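Side-chain contacts in putative transcriptional regulator MarR (Geobacillus stearothermophilus, PDB 2RDP), which probably acts as a MarR-family transcriptional regulator, a dimer that would bind operator DNA through winged-helix domains: residues A[43-48]-A[108-113]; A[50-55]-A[100-105]. One frame throughout, in Å; residues are numbered along the deposited sequence. Where two conformers were deposited one is given.

From the N terminus, helix 10-35 leads into helix 42-54, which supplies one side of both contacts: 43-48 to interaction 1, then 50-55 to interaction 2. The chain next runs through helices 59-66 and 70-82 and the hairpin 86-90/98-102. Interaction 2 closes the inner loop where 100-105 returns, and interaction 1 closes the outer loop at 108-113, so the two nest without crossing. Their centres lie 9 Å apart, and they meet directly: Leu-48 CD2 sits 3.4 Å from Leu-102 CD1, and Ile-110 CD1 sits 3.5 Å from Leu-52 CB. Together they tie helix 42-54 to the hairpin and to helix 104-124.

Interaction 1. Residues A[43-48]-A[108-113]; sequences PQFVAL and RIIEEV
Ile-110 meets Leu-48 and Phe-45 through its CG2 methyl, and it buries the largest area of this contact. CG2 lies 3.3 Å from Leu-48 CB, closer than usual for two carbons, and 3.7 Å from Leu-48 CD1. CG1 lies between the backbone N and the carbonyl carbon (chi1 52°), and the CD1 it carries comes 3.5 Å from Leu-48 O, so Ile-110 straddles side chain and backbone of one residue. Phe-45 reaches across with its ring: CG anti to the backbone N (chi1 174°) sends CE1 to 3.5 Å from Val-113 CG1. Phe-45 CD1 stays a looser 4.3 Å from Ile-110 CG2. Both methyls approach the ring obliquely. Cutting Ile-110 back to an alanine removes CG2 and the CG1-CD1 arm and is likely to open a gap against Leu-48 and beside the Phe-45 ring. No hydrogen bond spans the contact, and the four touching residues are all buried, which identifies it as apolar core packing. Phe-45 and Val-113 also touch Leu-35 of helix 10-35, one of the residues at the sodium site, and Phe-45 packs on Arg-21 of the second subunit. The helix axes pass 10.2 Å apart at 102°, a nearly perpendicular crossing that joins the first helix of the MarR winged-helix domain to the long helix following its wing.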
# COMPACT_ATOMS: atom_id res chain seq x y z
N PRO A 43 6.82 -9.51 1.92
CA PRO A 43 8.10 -8.81 2.23
C PRO A 43 9.32 -9.36 1.46
O PRO A 43 10.29 -8.60 1.23
CB PRO A 43 8.26 -8.99 3.74
CG PRO A 43 7.00 -9.62 4.22
CD PRO A 43 6.35 -10.30 3.07
N GLN A 44 9.28 -10.63 1.05
CA GLN A 44 10.31 -11.16 0.18
C GLN A 44 10.22 -10.54 -1.21
O GLN A 44 11.24 -10.14 -1.78
CB GLN A 44 10.27 -12.69 0.13
CG GLN A 44 10.59 -13.34 1.47
CD GLN A 44 10.27 -14.85 1.47
OE1 GLN A 44 9.64 -15.37 0.57
NE2 GLN A 44 10.72 -15.54 2.51
N PHE A 45 9.00 -10.41 -1.76
CA PHE A 45 8.81 -9.59 -2.96
C PHE A 45 9.49 -8.20 -2.84
O PHE A 45 10.34 -7.85 -3.67
CB PHE A 45 7.33 -9.49 -3.37
CG PHE A 45 7.09 -8.54 -4.51
CD1 PHE A 45 7.37 -8.92 -5.81
CD2 PHE A 45 6.67 -7.24 -4.26
CE1 PHE A 45 7.21 -8.03 -6.87
CE2 PHE A 45 6.48 -6.33 -5.33
CZ PHE A 45 6.75 -6.76 -6.64
N VAL A 46 9.16 -7.43 -1.80
CA VAL A 46 9.75 -6.10 -1.62
C VAL A 46 11.29 -6.17 -1.58
O VAL A 46 11.97 -5.40 -2.27
CB VAL A 46 9.19 -5.40 -0.37
CG1 VAL A 46 9.86 -4.06 -0.13
CG2 VAL A 46 7.65 -5.21 -0.50
N ALA A 47 11.83 -7.09 -0.76
CA ALA A 47 13.26 -7.25 -0.62
C ALA A 47 13.92 -7.54 -1.97
O ALA A 47 14.89 -6.87 -2.35
CB ALA A 47 13.57 -8.35 0.40
N LEU A 48 13.40 -8.54 -2.68
CA LEU A 48 13.90 -8.97 -3.99
C LEU A 48 13.84 -7.88 -5.07
O LEU A 48 14.79 -7.69 -5.82
CB LEU A 48 13.18 -10.22 -4.47
CG LEU A 48 13.39 -11.53 -3.68
CD1 LEU A 48 12.40 -12.58 -4.12
CD2 LEU A 48 14.79 -12.04 -3.81
N ARG A 108 14.53 -14.77 -11.22
CA ARG A 108 13.58 -15.40 -12.12
C ARG A 108 12.15 -15.18 -11.61
O ARG A 108 11.30 -14.71 -12.36
CB ARG A 108 13.90 -16.89 -12.28
CG ARG A 108 14.17 -17.31 -13.71
CD ARG A 108 13.96 -18.79 -13.87
NE ARG A 108 15.21 -19.52 -14.12
CZ ARG A 108 15.60 -19.91 -15.34
NH1 ARG A 108 14.85 -19.64 -16.41
NH2 ARG A 108 16.74 -20.57 -15.49
N ILE A 109 11.92 -15.49 -10.33
CA ILE A 109 10.61 -15.30 -9.67
C ILE A 109 10.09 -13.85 -9.68
O ILE A 109 8.95 -13.61 -10.07
CB ILE A 109 10.64 -15.82 -8.20
CG1 ILE A 109 10.68 -17.34 -8.17
CG2 ILE A 109 9.41 -15.37 -7.42
CD1 ILE A 109 11.08 -17.87 -6.84
N ILE A 110 10.90 -12.89 -9.26
CA ILE A 110 10.42 -11.53 -9.22
C ILE A 110 10.17 -10.88 -10.54
O ILE A 110 9.28 -10.07 -10.64
CB ILE A 110 11.29 -10.56 -8.46
CG1 ILE A 110 12.73 -10.63 -8.92
CG2 ILE A 110 11.04 -10.73 -6.99
CD1 ILE A 110 13.48 -9.47 -8.51
N GLU A 111 10.98 -11.19 -11.53
CA GLU A 111 10.72 -10.77 -12.89
C GLU A 111 9.37 -11.29 -13.39
O GLU A 111 8.68 -10.62 -14.16
CB GLU A 111 11.82 -11.29 -13.80
CG GLU A 111 13.17 -10.63 -13.54
CD GLU A 111 14.15 -10.80 -14.70
OE1 GLU A 111 14.34 -11.95 -15.23
OE2 GLU A 111 14.72 -9.74 -15.07
N GLU A 112 9.03 -12.49 -12.96
CA GLU A 112 7.78 -13.10 -13.30
C GLU A 112 6.62 -12.44 -12.57
O GLU A 112 5.56 -12.24 -13.15
CB GLU A 112 7.85 -14.57 -12.97
CG GLU A 112 6.77 -15.38 -13.61
CD GLU A 112 7.03 -16.87 -13.55
OE1 GLU A 112 8.08 -17.32 -12.99
OE2 GLU A 112 6.15 -17.58 -14.08
N VAL A 113 6.81 -12.08 -11.30
CA VAL A 113 5.75 -11.42 -10.53
C VAL A 113 5.49 -10.02 -11.11
O VAL A 113 4.36 -9.63 -11.32
CB VAL A 113 6.06 -11.35 -9.01
CG1 VAL A 113 5.04 -10.46 -8.27
CG2 VAL A 113 6.12 -12.74 -8.40

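Interaction 2. Residues A[50-55]-A[100-105]; sequences WLLEEG and IRLLEK
The first torsions of Leu-51 and Leu-102 send their methyls to different partners, Ile-100 and Leu-52. In Leu-51, CG anti to the carbonyl carbon (chi1 -69°) turns both methyls toward Ile-100; in Leu-102, CG stands anti to the backbone N (chi1 -161°), which carries CD2 to Leu-52. The Leu-51 fork has two targets: CD2 rests 3.3 Å from the backbone O of Ile-100, and CD1 lies 3.8 Å from Ile-100 CG2. Nearer the backbone, Leu-51 CB is 4.2 Å from Leu-102 CB. These two residues also have the closest CA atoms of the contact, 6.1 Å between Leu-51 CA and Leu-102 CA, which marks where helix and strand come nearest. Leu-102 CD2 then settles against Leu-52 at two points, 3.9 Å from its CA and 3.9 Å from its CD1, with the two side chains running obliquely to one another. No hydrogen bond passes between the segments, so the join rests on apolar packing. On the strand side, Ile-100 and Leu-51 both touch Val-86 of the partner strand, while Leu-52 and Leu-102 both reach Ile-110 and Glu-107 of helix 104-124. Gly-55 ends the helix: its N is bonded to Leu-51 O at 2.9 Å, and at its backbone angles (positive phi) a CB would be jammed against the carbonyl O of the residue before. Just beyond it, Asp-56 forms a salt bridge with Arg-101, whose CB points away from the helix. The helix crosses the strand at 86°, with axes 8.2 Å apart. Such packing of the first helix against the second strand of the beta hairpin, whose loop forms the wing, belongs to the winged-helix DNA-binding fold of MarR proteins.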
# COMPACT_ATOMS: atom_id res chain seq x y z
N TRP A 50 13.95 -4.68 -4.48
CA TRP A 50 14.99 -3.70 -4.14
C TRP A 50 16.36 -4.14 -4.65
O TRP A 50 17.12 -3.34 -5.17
CB TRP A 50 15.07 -3.43 -2.62
CG TRP A 50 14.07 -2.44 -2.13
CD1 TRP A 50 13.08 -2.65 -1.20
CD2 TRP A 50 13.94 -1.08 -2.56
NE1 TRP A 50 12.34 -1.51 -1.03
CE2 TRP A 50 12.84 -0.53 -1.85
CE3 TRP A 50 14.63 -0.27 -3.48
CZ2 TRP A 50 12.42 0.80 -2.03
CZ3 TRP A 50 14.22 1.05 -3.65
CH2 TRP A 50 13.13 1.58 -2.92
N LEU A 51 16.67 -5.42 -4.51
CA LEU A 51 17.92 -5.97 -5.01
C LEU A 51 17.99 -5.96 -6.54
O LEU A 51 19.04 -5.69 -7.11
CB LEU A 51 18.10 -7.40 -4.49
CG LEU A 51 18.38 -7.55 -2.99
CD1 LEU A 51 18.19 -8.99 -2.58
CD2 LEU A 51 19.76 -7.05 -2.65
N LEU A 52 16.87 -6.27 -7.19
CA LEU A 52 16.79 -6.18 -8.64
C LEU A 52 17.04 -4.74 -9.10
O LEU A 52 17.85 -4.51 -10.00
CB LEU A 52 15.42 -6.68 -9.16
CG LEU A 52 15.15 -6.77 -10.67
CD1 LEU A 52 15.93 -7.90 -11.29
CD2 LEU A 52 13.65 -6.93 -10.97
N GLU A 53 16.39 -3.79 -8.44
CA GLU A 53 16.43 -2.40 -8.85
C GLU A 53 17.70 -1.64 -8.43
O GLU A 53 18.13 -0.71 -9.13
CB GLU A 53 15.14 -1.70 -8.39
CG GLU A 53 13.91 -2.15 -9.21
CD GLU A 53 12.60 -1.79 -8.55
OE1 GLU A 53 12.63 -1.16 -7.47
OE2 GLU A 53 11.53 -2.14 -9.11
N GLU A 54 18.31 -2.05 -7.32
CA GLU A 54 19.51 -1.38 -6.79
C GLU A 54 20.82 -2.13 -6.89
O GLU A 54 21.86 -1.51 -6.71
CB GLU A 54 19.26 -1.00 -5.33
CG GLU A 54 18.06 -0.10 -5.13
CD GLU A 54 18.30 1.30 -5.63
OE1 GLU A 54 19.30 1.92 -5.19
OE2 GLU A 54 17.50 1.79 -6.45
N GLY A 55 20.79 -3.43 -7.15
CA GLY A 55 21.99 -4.29 -7.08
C GLY A 55 22.26 -4.80 -5.67
O GLY A 55 21.38 -4.71 -4.81
N ILE A 100 23.93 -8.46 0.29
CA ILE A 100 22.97 -9.43 -0.18
C ILE A 100 22.95 -9.31 -1.69
O ILE A 100 22.85 -8.22 -2.24
CB ILE A 100 21.54 -9.16 0.40
CG1 ILE A 100 21.58 -8.91 1.92
CG2 ILE A 100 20.60 -10.29 0.07
CD1 ILE A 100 22.54 -9.86 2.69
N ARG A 101 23.06 -10.45 -2.36
CA ARG A 101 23.02 -10.50 -3.81
C ARG A 101 21.89 -11.40 -4.28
O ARG A 101 21.78 -12.56 -3.85
CB ARG A 101 24.34 -11.04 -4.34
CG ARG A 101 24.26 -11.59 -5.75
CD ARG A 101 25.63 -12.04 -6.21
NE ARG A 101 26.59 -10.94 -6.11
CZ ARG A 101 27.90 -11.06 -6.31
NH1 ARG A 101 28.43 -12.24 -6.64
NH2 ARG A 101 28.67 -9.98 -6.18
N LEU A 102 21.08 -10.86 -5.18
CA LEU A 102 20.07 -11.60 -5.88
C LEU A 102 20.65 -12.77 -6.66
O LEU A 102 21.45 -12.58 -7.59
CB LEU A 102 19.35 -10.65 -6.86
CG LEU A 102 17.99 -11.07 -7.40
CD1 LEU A 102 17.01 -11.37 -6.25
CD2 LEU A 102 17.45 -10.00 -8.37
N LEU A 103 20.26 -13.99 -6.27
CA LEU A 103 20.56 -15.18 -7.07
C LEU A 103 19.58 -15.37 -8.25
O LEU A 103 18.47 -14.83 -8.26
CB LEU A 103 20.57 -16.42 -6.18
CG LEU A 103 21.68 -16.42 -5.13
CD1 LEU A 103 21.70 -17.74 -4.38
CD2 LEU A 103 23.02 -16.14 -5.80
N GLU A 104 19.98 -16.18 -9.23
CA GLU A 104 19.18 -16.41 -10.43
C GLU A 104 17.78 -16.91 -10.10
O GLU A 104 16.83 -16.53 -10.77
CB GLU A 104 19.86 -17.39 -11.39
CG GLU A 104 19.11 -17.64 -12.70
CD GLU A 104 19.79 -18.70 -13.57
OE1 GLU A 104 20.86 -19.23 -13.16
OE2 GLU A 104 19.26 -19.00 -14.66
N LYS A 105 17.67 -17.78 -9.09
CA LYS A 105 16.38 -18.31 -8.66
C LYS A 105 15.46 -17.19 -8.16
O LYS A 105 14.28 -17.15 -8.50
CB LYS A 105 16.56 -19.40 -7.60
CG LYS A 105 15.23 -19.86 -6.99
CD LYS A 105 15.48 -20.91 -5.83
CE LYS A 105 13.94 -21.36 -5.43
NZ LYS A 105 14.19 -22.41 -4.32